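Local coordinates for 3-oxoacyl-[acyl-carrier-protein] reductase (Sinorhizobium meliloti, PDB 3U9L) that probably catalyses the NADPH-dependent reduction of 3-oxoacyl-[acyl-carrier-protein], as a member of the short-chain dehydrogenase/reductase family, at residues L9-S14 with Y33-D38; I92-H97 with I142-S147; L178-I183 with V290-L295; T185-P190 with P260-V265. All blocks are in the same frame, centred on the assembly; numbering follows the deposited sequence.

Contact 1. Residues L9-S14 with Y33-D38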
loop_
_atom_site.group_PDB
_atom_site.type_symbol
_atom_site.label_atom_id
_atom_site.label_comp_id
_atom_site.label_asym_id
_atom_site.label_seq_id
_atom_site.Cartn_x
_atom_site.Cartn_y
_atom_site.Cartn_z
ATOM N N LEU A 9 -16.734 -0.374 -18.544
ATOM C CA LEU A 9 -16.412 -1.691 -18.009
ATOM C C LEU A 9 -16.180 -1.550 -16.510
ATOM O O LEU A 9 -15.386 -0.681 -16.093
ATOM C CB LEU A 9 -15.171 -2.253 -18.668
ATOM C CG LEU A 9 -14.509 -3.456 -17.970
ATOM C CD1 LEU A 9 -15.428 -4.733 -17.898
ATOM C CD2 LEU A 9 -13.178 -3.767 -18.716
ATOM N N ILE A 10 -16.869 -2.375 -15.708
ATOM C CA ILE A 10 -16.668 -2.449 -14.259
ATOM C C ILE A 10 -16.215 -3.851 -13.879
ATOM O O ILE A 10 -16.827 -4.849 -14.299
ATOM C CB ILE A 10 -17.969 -2.224 -13.536
ATOM C CG1 ILE A 10 -18.712 -1.096 -14.216
ATOM C CG2 ILE A 10 -17.763 -1.998 -12.011
ATOM C CD1 ILE A 10 -20.102 -0.981 -13.716
ATOM N N THR A 11 -15.155 -3.940 -13.088
ATOM C CA THR A 11 -14.683 -5.228 -12.611
ATOM C C THR A 11 -15.333 -5.605 -11.255
ATOM O O THR A 11 -15.843 -4.744 -10.518
ATOM C CB THR A 11 -13.144 -5.310 -12.553
ATOM O OG1 THR A 11 -12.645 -4.367 -11.599
ATOM C CG2 THR A 11 -12.536 -5.020 -13.961
ATOM N N GLY A 12 -15.355 -6.901 -10.974
ATOM C CA GLY A 12 -15.877 -7.407 -9.705
ATOM C C GLY A 12 -17.287 -6.918 -9.465
ATOM O O GLY A 12 -17.620 -6.505 -8.362
ATOM N N ALA A 13 -18.108 -6.952 -10.505
ATOM C CA ALA A 13 -19.466 -6.416 -10.430
ATOM C C ALA A 13 -20.566 -7.414 -10.039
ATOM O O ALA A 13 -21.733 -7.125 -10.274
ATOM C CB ALA A 13 -19.835 -5.783 -11.697
ATOM N N SER A 14 -20.209 -8.558 -9.451
ATOM C CA SER A 14 -21.221 -9.572 -9.133
ATOM C C SER A 14 -22.222 -9.127 -8.086
ATOM O O SER A 14 -23.363 -9.547 -8.110
ATOM C CB SER A 14 -20.590 -10.895 -8.700
ATOM O OG SER A 14 -19.703 -10.698 -7.633
ATOM N N TYR A 33 -20.647 -2.869 -19.253
ATOM C CA TYR A 33 -20.205 -4.245 -19.104
ATOM C C TYR A 33 -19.934 -4.569 -17.671
ATOM O O TYR A 33 -18.949 -4.089 -17.097
ATOM C CB TYR A 33 -18.968 -4.483 -19.936
ATOM C CG TYR A 33 -19.295 -4.543 -21.393
ATOM C CD1 TYR A 33 -19.119 -3.420 -22.211
ATOM C CD2 TYR A 33 -19.779 -5.707 -21.958
ATOM C CE1 TYR A 33 -19.402 -3.458 -23.514
ATOM C CE2 TYR A 33 -20.044 -5.759 -23.289
ATOM C CZ TYR A 33 -19.870 -4.645 -24.061
ATOM O OH TYR A 33 -20.167 -4.681 -25.399
ATOM N N ALA A 34 -20.805 -5.364 -17.066
ATOM C CA ALA A 34 -20.607 -5.720 -15.681
ATOM C C ALA A 34 -19.874 -7.061 -15.644
ATOM O O ALA A 34 -20.490 -8.124 -15.819
ATOM C CB ALA A 34 -21.959 -5.795 -14.938
ATOM N N SER A 35 -18.571 -7.037 -15.376
ATOM C CA SER A 35 -17.774 -8.242 -15.500
ATOM C C SER A 35 -17.519 -8.922 -14.154
ATOM O O SER A 35 -17.584 -8.282 -13.091
ATOM C CB SER A 35 -16.430 -7.933 -16.186
ATOM O OG SER A 35 -15.530 -7.430 -15.216
HETATM N N MSE A 36 -17.231 -10.220 -14.205
HETATM C CA MSE A 36 -16.994 -11.027 -12.988
HETATM C C MSE A 36 -16.427 -12.403 -13.356
HETATM O O MSE A 36 -16.488 -12.803 -14.496
HETATM C CB MSE A 36 -18.304 -11.205 -12.205
HETATM C CG MSE A 36 -19.331 -12.098 -12.915
HETATM SE SE MSE A 36 -21.226 -11.709 -12.364
HETATM C CE MSE A 36 -21.451 -9.934 -13.218
ATOM N N ARG A 37 -15.875 -13.109 -12.380
ATOM C CA ARG A 37 -15.275 -14.425 -12.576
ATOM C C ARG A 37 -16.348 -15.537 -12.592
ATOM O O ARG A 37 -17.408 -15.411 -11.999
ATOM C CB ARG A 37 -14.306 -14.718 -11.424
ATOM C CG ARG A 37 -13.987 -13.472 -10.523
ATOM C CD ARG A 37 -15.134 -13.039 -9.497
ATOM N NE ARG A 37 -15.811 -11.717 -9.693
ATOM C CZ ARG A 37 -16.525 -11.160 -8.720
ATOM N NH1 ARG A 37 -17.184 -10.031 -8.878
ATOM N NH2 ARG A 37 -16.593 -11.786 -7.557
ATOM N N ASP A 38 -16.049 -16.618 -13.288
ATOM C CA ASP A 38 -16.829 -17.833 -13.190
ATOM C C ASP A 38 -18.334 -17.639 -13.358
ATOM O O ASP A 38 -19.094 -18.000 -12.471
ATOM C CB ASP A 38 -16.582 -18.466 -11.822
ATOM C CG ASP A 38 -17.022 -19.933 -11.776
ATOM O OD1 ASP A 38 -17.411 -20.493 -12.837
ATOM O OD2 ASP A 38 -16.971 -20.510 -10.678
HETATM O O HOH W 1 -14.210 -8.648 -13.321
#
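Ile10 and Ala34 stand beside each other on two parallel strands, and the ladder they belong to continues into the turn beyond. Ile10 N gives its proton to Tyr33 O at 3.0 Å, Ile10 O receives Ser35 N at 3.0 Å, and Ala13 N then reaches Ser35 O, again at 3.0 Å, although residue 13 has already left the strand. Leu9 and Tyr33 project to one face, under helix 71-85; Ile10 and Ala34 project to the other, against Ala22 of helix 16-27. Next to the ladder, a water accepts the proton of Gly12 N and lies 2.6 Å from Ser35 OG.

The side chain of Met36, a selenomethionine, follows the turn. Its CB lies 4.2 Å from Ser14 CB. CG is tucked between the backbone N and the carbonyl carbon (chi1 69°), and from there the chain swings so that SE rests against Ser14 CB at 3.8 Å. The bend at chi3 brings the terminal CE to 4.1 Å from Ala13 O. Helix 44-57 packs on the same side chain through Val47 and Ile50. Ser14 is also met by Arg37, whose NH1 makes a weak, strongly bent hydrogen bond to Ser14 OG, from a direction roughly at right angles to SE.

Strand 7-10, helix 16-27 and strand 31-36 form a right-handed beta-alpha-beta unit of the Rossmann fold. Thr11, Gly12 and Ala13 open the TGxxxGxG signature turn of short-chain dehydrogenases, and an arginine just after the second strand is consistent with NADPH preference in this family.

Contact 2. Residues I92-H97 with I142-S147; sequences IHNAGH and IWISSS
His93 uses both its backbone N-H and its carbonyl oxygen toward the neighbouring strand. Its N-H goes to Ile142 O at 2.8 Å, and its carbonyl oxygen takes the proton of Ile144 N at 3.0 Å, with a nearly straight N-H...O angle of 163°. Trp143, placed between these two acceptor and donor residues, turns its own backbone the other way and bonds to Ser186 and Ile188 of the next strand.

The imidazole and indole rise side by side from one face of the sheet. The imidazole stacks face to face on the six-membered ring of Trp143, with centroids 4.4 Å apart and planes inclined by 28°, and His93 CD2 lies 3.8 Å above the centre of that six-membered ring. With CG anti to the carbonyl carbon in both residues, the rings leave their strands in the same direction. At the far end of the imidazole, NE2 is satisfied by Asn126 OD1 of helix 108-136, which, with the stack, helps to hold the rotation of the ring.

This is the middle of the parallel Rossmann sheet, where strand 90-93 runs out into the Asn-Ala-Gly signature of short-chain dehydrogenases. There Asn94 N and Ala95 N both find Thr11 OG1. Asn94 OD1 lies 3.6 Å from Ile144 CG1, an apolar neighbour. On the opposite face of the sheet Ile92 CG2 meets Ile142 CG2 at 4.2 Å, and Ile248 of helix 242-252 packs over both isoleucines.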
loop_
_atom_site.group_PDB
_atom_site.type_symbol
_atom_site.label_atom_id
_atom_site.label_comp_id
_atom_site.label_asym_id
_atom_site.label_seq_id
_atom_site.Cartn_x
_atom_site.Cartn_y
_atom_site.Cartn_z
ATOM N N ILE A 92 -13.803 1.071 -14.667
ATOM C CA ILE A 92 -14.065 1.130 -13.231
ATOM C C ILE A 92 -13.399 -0.035 -12.504
ATOM O O ILE A 92 -13.828 -1.196 -12.606
ATOM C CB ILE A 92 -15.593 1.280 -12.878
ATOM C CG1 ILE A 92 -16.280 2.357 -13.746
ATOM C CG2 ILE A 92 -15.770 1.568 -11.377
ATOM C CD1 ILE A 92 -17.823 2.568 -13.405
ATOM N N HIS A 93 -12.311 0.287 -11.804
ATOM C CA HIS A 93 -11.593 -0.701 -11.032
ATOM C C HIS A 93 -12.292 -0.915 -9.681
ATOM O O HIS A 93 -12.216 -0.071 -8.775
ATOM C CB HIS A 93 -10.148 -0.270 -10.787
ATOM C CG HIS A 93 -9.297 -0.313 -12.012
ATOM N ND1 HIS A 93 -8.847 -1.484 -12.555
ATOM C CD2 HIS A 93 -8.812 0.692 -12.793
ATOM C CE1 HIS A 93 -8.081 -1.222 -13.609
ATOM N NE2 HIS A 93 -8.065 0.084 -13.779
ATOM N N ASN A 94 -12.920 -2.063 -9.520
ATOM C CA ASN A 94 -13.696 -2.323 -8.314
ATOM C C ASN A 94 -13.387 -3.694 -7.752
ATOM O O ASN A 94 -13.460 -3.888 -6.553
ATOM C CB ASN A 94 -15.196 -2.175 -8.606
ATOM C CG ASN A 94 -16.079 -2.654 -7.435
ATOM O OD1 ASN A 94 -16.179 -1.993 -6.409
ATOM N ND2 ASN A 94 -16.725 -3.777 -7.609
ATOM N N ALA A 95 -13.047 -4.682 -8.571
ATOM C CA ALA A 95 -12.686 -5.980 -7.936
ATOM C C ALA A 95 -11.924 -5.827 -6.577
ATOM O O ALA A 95 -10.948 -5.070 -6.484
ATOM C CB ALA A 95 -11.892 -6.914 -8.966
ATOM N N GLY A 96 -12.344 -6.548 -5.532
ATOM C CA GLY A 96 -11.723 -6.444 -4.215
ATOM C C GLY A 96 -12.106 -7.599 -3.296
ATOM O O GLY A 96 -12.925 -8.455 -3.660
ATOM N N HIS A 97 -11.513 -7.664 -2.117
ATOM C CA HIS A 97 -11.788 -8.790 -1.197
ATOM C C HIS A 97 -11.015 -8.517 0.074
ATOM O O HIS A 97 -9.818 -8.174 -0.022
ATOM C CB HIS A 97 -11.280 -10.139 -1.765
ATOM C CG HIS A 97 -11.400 -11.293 -0.805
ATOM N ND1 HIS A 97 -10.306 -12.019 -0.356
ATOM C CD2 HIS A 97 -12.485 -11.845 -0.195
ATOM C CE1 HIS A 97 -10.709 -12.958 0.490
ATOM N NE2 HIS A 97 -12.029 -12.872 0.600
ATOM N N ILE A 142 -11.889 5.187 -13.131
ATOM C CA ILE A 142 -12.443 5.404 -11.805
ATOM C C ILE A 142 -11.951 4.264 -10.940
ATOM O O ILE A 142 -12.097 3.081 -11.290
ATOM C CB ILE A 142 -14.030 5.421 -11.857
ATOM C CG1 ILE A 142 -14.541 6.522 -12.795
ATOM C CG2 ILE A 142 -14.641 5.554 -10.482
ATOM C CD1 ILE A 142 -16.060 6.628 -12.849
ATOM N N TRP A 143 -11.393 4.591 -9.781
ATOM C CA TRP A 143 -10.915 3.545 -8.887
ATOM C C TRP A 143 -11.801 3.583 -7.657
ATOM O O TRP A 143 -12.127 4.669 -7.156
ATOM C CB TRP A 143 -9.467 3.874 -8.480
ATOM C CG TRP A 143 -8.466 3.974 -9.626
ATOM C CD1 TRP A 143 -8.354 5.005 -10.557
ATOM C CD2 TRP A 143 -7.426 3.044 -9.932
ATOM N NE1 TRP A 143 -7.278 4.754 -11.426
ATOM C CE2 TRP A 143 -6.693 3.572 -11.053
ATOM C CE3 TRP A 143 -7.016 1.826 -9.366
ATOM C CZ2 TRP A 143 -5.604 2.894 -11.606
ATOM C CZ3 TRP A 143 -5.918 1.193 -9.887
ATOM C CH2 TRP A 143 -5.239 1.707 -11.004
ATOM N N ILE A 144 -12.200 2.428 -7.153
ATOM C CA ILE A 144 -12.917 2.390 -5.863
ATOM C C ILE A 144 -11.876 2.136 -4.842
ATOM O O ILE A 144 -11.285 1.044 -4.770
ATOM C CB ILE A 144 -13.987 1.278 -5.777
ATOM C CG1 ILE A 144 -14.871 1.280 -7.009
ATOM C CG2 ILE A 144 -14.777 1.361 -4.413
ATOM C CD1 ILE A 144 -15.499 2.593 -7.287
ATOM N N SER A 145 -11.602 3.153 -4.051
ATOM C CA SER A 145 -10.526 3.085 -3.127
ATOM C C SER A 145 -11.210 2.748 -1.793
ATOM O O SER A 145 -12.211 2.023 -1.791
ATOM C CB SER A 145 -9.848 4.444 -3.062
ATOM O OG SER A 145 -8.712 4.424 -2.248
ATOM N N SER A 146 -10.697 3.304 -0.695
ATOM C CA SER A 146 -11.186 2.967 0.628
ATOM C C SER A 146 -10.855 4.083 1.616
ATOM O O SER A 146 -9.727 4.545 1.677
ATOM C CB SER A 146 -10.498 1.661 1.061
ATOM O OG SER A 146 -10.865 1.286 2.351
ATOM N N SER A 147 -11.825 4.484 2.432
ATOM C CA SER A 147 -11.566 5.484 3.477
ATOM C C SER A 147 -10.414 5.061 4.389
ATOM O O SER A 147 -9.744 5.909 5.010
ATOM C CB SER A 147 -12.854 5.712 4.311
ATOM O OG SER A 147 -13.115 4.614 5.171
#

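Contact 3. Residues L178-I183 with V290-L295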
loop_
_atom_site.group_PDB
_atom_site.type_symbol
_atom_site.label_atom_id
_atom_site.label_comp_id
_atom_site.label_asym_id
_atom_site.label_seq_id
_atom_site.Cartn_x
_atom_site.Cartn_y
_atom_site.Cartn_z
ATOM N N LEU A 178 -0.937 9.283 -17.010
ATOM C CA LEU A 178 -1.841 9.201 -18.128
ATOM C C LEU A 178 -2.356 10.568 -18.538
ATOM O O LEU A 178 -3.072 10.676 -19.549
ATOM C CB LEU A 178 -3.065 8.343 -17.783
ATOM C CG LEU A 178 -2.808 6.857 -17.476
ATOM C CD1 LEU A 178 -4.090 6.215 -17.014
ATOM C CD2 LEU A 178 -2.263 6.174 -18.768
ATOM N N SER A 179 -2.112 11.592 -17.727
ATOM C CA SER A 179 -2.780 12.846 -18.040
ATOM C C SER A 179 -2.362 13.425 -19.455
ATOM O O SER A 179 -3.190 14.038 -20.137
ATOM C CB SER A 179 -2.577 13.905 -16.954
ATOM O OG SER A 179 -1.202 14.190 -16.903
ATOM N N ARG A 180 -1.096 13.287 -19.838
ATOM C CA ARG A 180 -0.683 13.866 -21.144
ATOM C C ARG A 180 -1.323 13.068 -22.272
ATOM O O ARG A 180 -1.414 13.546 -23.413
ATOM C CB ARG A 180 0.833 13.945 -21.268
ATOM C CG ARG A 180 1.442 15.071 -20.402
ATOM C CD ARG A 180 2.929 15.113 -20.574
ATOM N NE ARG A 180 3.468 16.133 -19.692
ATOM C CZ ARG A 180 4.764 16.319 -19.449
ATOM N NH1 ARG A 180 5.673 15.574 -20.055
ATOM N NH2 ARG A 180 5.141 17.240 -18.560
ATOM N N TRP A 181 -1.831 11.871 -21.934
ATOM C CA TRP A 181 -2.538 11.094 -22.927
ATOM C C TRP A 181 -3.997 11.466 -23.008
ATOM O O TRP A 181 -4.725 10.844 -23.751
ATOM C CB TRP A 181 -2.385 9.596 -22.724
ATOM C CG TRP A 181 -0.999 9.016 -22.723
ATOM C CD1 TRP A 181 -0.131 8.932 -21.644
ATOM C CD2 TRP A 181 -0.353 8.318 -23.804
ATOM N NE1 TRP A 181 1.016 8.244 -21.994
ATOM C CE2 TRP A 181 0.921 7.888 -23.315
ATOM C CE3 TRP A 181 -0.716 8.044 -25.132
ATOM C CZ2 TRP A 181 1.804 7.170 -24.098
ATOM C CZ3 TRP A 181 0.179 7.354 -25.922
ATOM C CH2 TRP A 181 1.441 6.917 -25.391
ATOM N N GLY A 182 -4.426 12.497 -22.292
ATOM C CA GLY A 182 -5.816 12.873 -22.264
ATOM C C GLY A 182 -6.766 12.060 -21.358
ATOM O O GLY A 182 -7.995 12.270 -21.400
ATOM N N ILE A 183 -6.220 11.124 -20.573
ATOM C CA ILE A 183 -7.026 10.243 -19.742
ATOM C C ILE A 183 -7.252 10.819 -18.326
ATOM O O ILE A 183 -6.317 11.222 -17.642
ATOM C CB ILE A 183 -6.470 8.823 -19.719
ATOM C CG1 ILE A 183 -6.602 8.225 -21.136
ATOM C CG2 ILE A 183 -7.203 7.915 -18.702
ATOM C CD1 ILE A 183 -5.658 7.000 -21.291
ATOM N N VAL A 290 7.913 21.463 -8.701
ATOM C CA VAL A 290 8.935 20.981 -9.623
ATOM C C VAL A 290 8.688 21.329 -11.102
ATOM O O VAL A 290 9.439 20.896 -11.961
ATOM C CB VAL A 290 9.194 19.472 -9.460
ATOM C CG1 VAL A 290 9.719 19.190 -8.040
ATOM C CG2 VAL A 290 7.928 18.663 -9.770
ATOM N N GLY A 291 7.619 22.054 -11.396
ATOM C CA GLY A 291 7.367 22.488 -12.754
ATOM C C GLY A 291 6.556 21.457 -13.510
ATOM O O GLY A 291 6.540 21.485 -14.751
ATOM N N LEU A 292 5.884 20.543 -12.797
ATOM C CA LEU A 292 5.079 19.521 -13.474
ATOM C C LEU A 292 3.608 19.650 -13.218
ATOM O O LEU A 292 2.889 18.645 -13.170
ATOM C CB LEU A 292 5.548 18.118 -13.091
ATOM C CG LEU A 292 6.931 17.805 -13.688
ATOM C CD1 LEU A 292 7.471 16.575 -12.958
ATOM C CD2 LEU A 292 6.736 17.510 -15.191
ATOM N N SER A 293 3.124 20.877 -13.072
ATOM C CA SER A 293 1.715 21.044 -12.728
ATOM C C SER A 293 0.769 20.602 -13.865
ATOM O O SER A 293 -0.414 20.400 -13.642
ATOM C CB SER A 293 1.419 22.510 -12.380
ATOM O OG SER A 293 1.660 23.297 -13.529
ATOM N N ASP A 294 1.269 20.486 -15.092
ATOM C CA ASP A 294 0.406 20.054 -16.197
ATOM C C ASP A 294 -0.084 18.607 -15.978
ATOM O O ASP A 294 -1.140 18.209 -16.488
ATOM C CB ASP A 294 1.127 20.199 -17.557
ATOM C CG ASP A 294 2.174 19.098 -17.788
ATOM O OD1 ASP A 294 1.949 18.173 -18.633
ATOM O OD2 ASP A 294 3.224 19.127 -17.109
ATOM N N LEU A 295 0.680 17.828 -15.222
ATOM C CA LEU A 295 0.298 16.451 -14.893
ATOM C C LEU A 295 -0.973 16.377 -14.023
ATOM O O LEU A 295 -1.548 15.301 -13.869
ATOM C CB LEU A 295 1.438 15.718 -14.188
ATOM C CG LEU A 295 2.677 15.655 -15.078
ATOM C CD1 LEU A 295 3.746 14.792 -14.386
ATOM C CD2 LEU A 295 2.326 15.158 -16.489
HETATM O O HOH W 2 -1.479 16.815 -18.905
#
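Ser179 and Leu295 mark the closest backbone approach, with CA atoms 5.7 Å apart where the turn after one helix meets the 3-10 segment after another. Helix 158-179 runs into a type I beta turn from Ser179 to Gly182. Across from it, helix 272-289 finishes in a Schellman motif with Gly291 at positive phi (89°), and a 3-10 segment begins at Ser293. The contact thus joins the ends of two helices of the short-chain dehydrogenase fold at its periphery, at the subunit interface.

A salt bridge between Arg180 and Asp294 carries the contact. The arginine chain is extended from CG to NE and comes at the aspartate side-on, its guanidinium nearly coplanar with the carboxylate (23° between planes). NE meets the syn lone pair of OD1 at 2.8 Å, and Arg180 NH2 meets Asp294 OD2 on its syn side at 3.1 Å, so each oxygen has its own N-H. A weaker bond from NH2 to OD1 adds to the pair, and Glu226 of the second subunit forms a long, weak ion pair with the same NH2. Nearby, the ring of Trp181 meets Tyr215 of that subunit edge-to-face.

Leucines line the arginine: Leu295 CD2 lies 3.5 Å from Arg180 NE, and Leu292 CD2 is 3.7 Å from Arg180 NH2. Ser179 OG is hydrogen-bonded to Arg176 O in its own helix. Near Ser179, a water gives a proton to Asp294 O at 2.8 Å and makes a weak bond to Ser179 OG.

Contact 4. Residues T185-P190 with P260-V265; sequences TSIIVP and PFRVHV
Ile187 and Arg262 lie side by side at the heart of a parallel strand pair whose axes cross at -16°. Bonds alternate along the ladder: Ile187 N to Phe261 O, Val263 N back to Ile187 O, and Val189 N to Val263 O, the first and last of them 2.7 Å long. The final rung, Val265 N to Val189 O, is longer at 3.0 Å, and its donor sits 44° above the carbonyl plane. Where the ladder begins, Ser186 OG, turned anti to its own N (chi1 177°), donates to Pro260 O at 3.0 Å.

Packing is tight on the face that carries Arg262. The arginine stretches out from CG to NE and lays its guanidinium against two aliphatic neighbours: Ile187 CD1 lies 3.8 Å above one face of the group, while Val189 CG2 meets the edge at 3.5 Å from Arg262 NH2. Phe261 CZ touches Ile187 CD1 at 3.9 Å, and Phe276 of helix 272-289 makes a cation-pi contact with the arginine. On the opposite face Ile188 CD1 packs on Val263 CB at 4.1 Å, under helix 242-252.

The His264 end is looser and wetter. There a water gives a proton to Val189 O and lies at the edge of the His264 ring, bonded to ND1, and both His264 and Val265 are partly exposed.

Strand 262-265 is the last strand of the Rossmann sheet and an edge of it within this chain. Its buried arginine forms salt bridges to Asp168 and Asp280, so its charge is probably well compensated, and the aliphatic groups of Ile187 and Val189 against it probably shield these ion pairs from water.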
loop_
_atom_site.group_PDB
_atom_site.type_symbol
_atom_site.label_atom_id
_atom_site.label_comp_id
_atom_site.label_asym_id
_atom_site.label_seq_id
_atom_site.Cartn_x
_atom_site.Cartn_y
_atom_site.Cartn_z
ATOM N N THR A 185 -8.924 10.830 -14.358
ATOM C CA THR A 185 -9.006 9.920 -13.222
ATOM C C THR A 185 -9.942 10.482 -12.170
ATOM O O THR A 185 -9.904 11.693 -11.855
ATOM C CB THR A 185 -7.654 9.766 -12.532
ATOM O OG1 THR A 185 -6.737 9.109 -13.417
ATOM C CG2 THR A 185 -7.790 8.897 -11.263
ATOM N N SER A 186 -10.752 9.610 -11.590
ATOM C CA SER A 186 -11.534 9.986 -10.445
ATOM C C SER A 186 -11.510 8.803 -9.451
ATOM O O SER A 186 -11.631 7.624 -9.858
ATOM C CB SER A 186 -12.952 10.409 -10.909
ATOM O OG SER A 186 -13.728 10.710 -9.760
ATOM N N ILE A 187 -11.298 9.093 -8.158
ATOM C CA ILE A 187 -11.149 8.062 -7.179
ATOM C C ILE A 187 -12.310 8.178 -6.175
ATOM O O ILE A 187 -12.557 9.225 -5.587
ATOM C CB ILE A 187 -9.830 8.170 -6.391
ATOM C CG1 ILE A 187 -8.610 8.110 -7.357
ATOM C CG2 ILE A 187 -9.791 7.040 -5.339
ATOM C CD1 ILE A 187 -7.180 8.319 -6.788
ATOM N N ILE A 188 -13.031 7.094 -6.012
ATOM C CA ILE A 188 -14.140 7.053 -5.084
ATOM C C ILE A 188 -13.599 6.482 -3.777
ATOM O O ILE A 188 -12.926 5.441 -3.749
ATOM C CB ILE A 188 -15.286 6.152 -5.623
ATOM C CG1 ILE A 188 -15.631 6.471 -7.118
ATOM C CG2 ILE A 188 -16.476 6.200 -4.698
ATOM C CD1 ILE A 188 -15.961 7.953 -7.455
ATOM N N VAL A 189 -13.903 7.196 -2.712
ATOM C CA VAL A 189 -13.460 6.855 -1.385
ATOM C C VAL A 189 -14.656 6.491 -0.442
ATOM O O VAL A 189 -15.182 7.319 0.280
ATOM C CB VAL A 189 -12.523 7.948 -0.816
ATOM C CG1 VAL A 189 -11.927 7.503 0.483
ATOM C CG2 VAL A 189 -11.396 8.231 -1.832
ATOM N N PRO A 190 -15.083 5.228 -0.485
ATOM C CA PRO A 190 -16.215 4.741 0.340
ATOM C C PRO A 190 -15.796 4.469 1.752
ATOM O O PRO A 190 -14.717 3.909 1.969
ATOM C CB PRO A 190 -16.618 3.400 -0.308
ATOM C CG PRO A 190 -15.715 3.198 -1.458
ATOM C CD PRO A 190 -14.559 4.181 -1.379
ATOM N N PRO A 260 -14.296 15.562 -10.424
ATOM C CA PRO A 260 -13.522 15.683 -9.185
ATOM C C PRO A 260 -12.454 14.607 -9.194
ATOM O O PRO A 260 -12.738 13.531 -9.720
ATOM C CB PRO A 260 -14.531 15.351 -8.075
ATOM C CG PRO A 260 -15.825 14.801 -8.800
ATOM C CD PRO A 260 -15.599 14.872 -10.281
ATOM N N PHE A 261 -11.308 14.863 -8.571
ATOM C CA PHE A 261 -10.277 13.846 -8.381
ATOM C C PHE A 261 -10.637 12.719 -7.347
ATOM O O PHE A 261 -10.384 11.578 -7.620
ATOM C CB PHE A 261 -8.946 14.512 -7.988
ATOM C CG PHE A 261 -7.784 13.558 -7.928
ATOM C CD1 PHE A 261 -7.302 12.971 -9.079
ATOM C CD2 PHE A 261 -7.171 13.256 -6.717
ATOM C CE1 PHE A 261 -6.233 12.090 -9.040
ATOM C CE2 PHE A 261 -6.081 12.377 -6.665
ATOM C CZ PHE A 261 -5.615 11.789 -7.833
ATOM N N ARG A 262 -11.260 13.092 -6.247
ATOM C CA ARG A 262 -11.765 12.146 -5.269
ATOM C C ARG A 262 -13.182 12.469 -4.861
ATOM O O ARG A 262 -13.518 13.612 -4.772
ATOM C CB ARG A 262 -10.925 12.094 -4.013
ATOM C CG ARG A 262 -9.584 11.585 -4.156
ATOM C CD ARG A 262 -8.915 11.526 -2.855
ATOM N NE ARG A 262 -7.576 11.042 -3.010
ATOM C CZ ARG A 262 -7.236 9.782 -3.089
ATOM N NH1 ARG A 262 -5.984 9.489 -3.262
ATOM N NH2 ARG A 262 -8.043 8.858 -2.703
ATOM N N VAL A 263 -13.985 11.454 -4.580
ATOM C CA VAL A 263 -15.359 11.695 -4.102
ATOM C C VAL A 263 -15.439 10.831 -2.851
ATOM O O VAL A 263 -15.109 9.645 -2.891
ATOM C CB VAL A 263 -16.470 11.324 -5.157
ATOM C CG1 VAL A 263 -17.862 11.454 -4.569
ATOM C CG2 VAL A 263 -16.379 12.216 -6.393
ATOM N N HIS A 264 -15.795 11.454 -1.732
ATOM C CA HIS A 264 -15.886 10.804 -0.425
ATOM C C HIS A 264 -17.345 10.422 -0.166
ATOM O O HIS A 264 -18.234 11.267 -0.253
ATOM C CB HIS A 264 -15.280 11.708 0.668
ATOM C CG HIS A 264 -13.826 12.002 0.429
ATOM N ND1 HIS A 264 -12.824 11.110 0.754
ATOM C CD2 HIS A 264 -13.205 13.051 -0.171
ATOM C CE1 HIS A 264 -11.655 11.602 0.364
ATOM N NE2 HIS A 264 -11.852 12.767 -0.210
ATOM N N VAL A 265 -17.593 9.149 0.115
ATOM C CA VAL A 265 -18.933 8.688 0.476
ATOM C C VAL A 265 -18.848 7.877 1.758
ATOM O O VAL A 265 -18.684 6.665 1.719
ATOM C CB VAL A 265 -19.519 7.823 -0.628
ATOM C CG1 VAL A 265 -20.990 7.424 -0.312
ATOM C CG2 VAL A 265 -19.445 8.550 -2.016
HETATM O O HOH W 3 -14.090 9.034 2.441
#

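From the N terminus, contact 1 closes the first beta-alpha-beta unit, looping round helix 16-27. Contact 2 follows in series, closing a loop that holds helix 108-136. The two adjoin: Leu9 O and Ile92 N make a probable hydrogen bond between neighbouring strands. The next two contacts are not in series: 178-183 with 290-295 spans a long loop, and contact 4 lies wholly within it, its strand 183-190 following directly on the turn after helix 158-179. Ser145 N and Ile188 O probably bond contact 2 to contact 4, so contacts 1, 2 and 4 run across one parallel sheet, while contact 3 ties the end of helix 158-179 to the segment after helix 272-289, at the dimer surface.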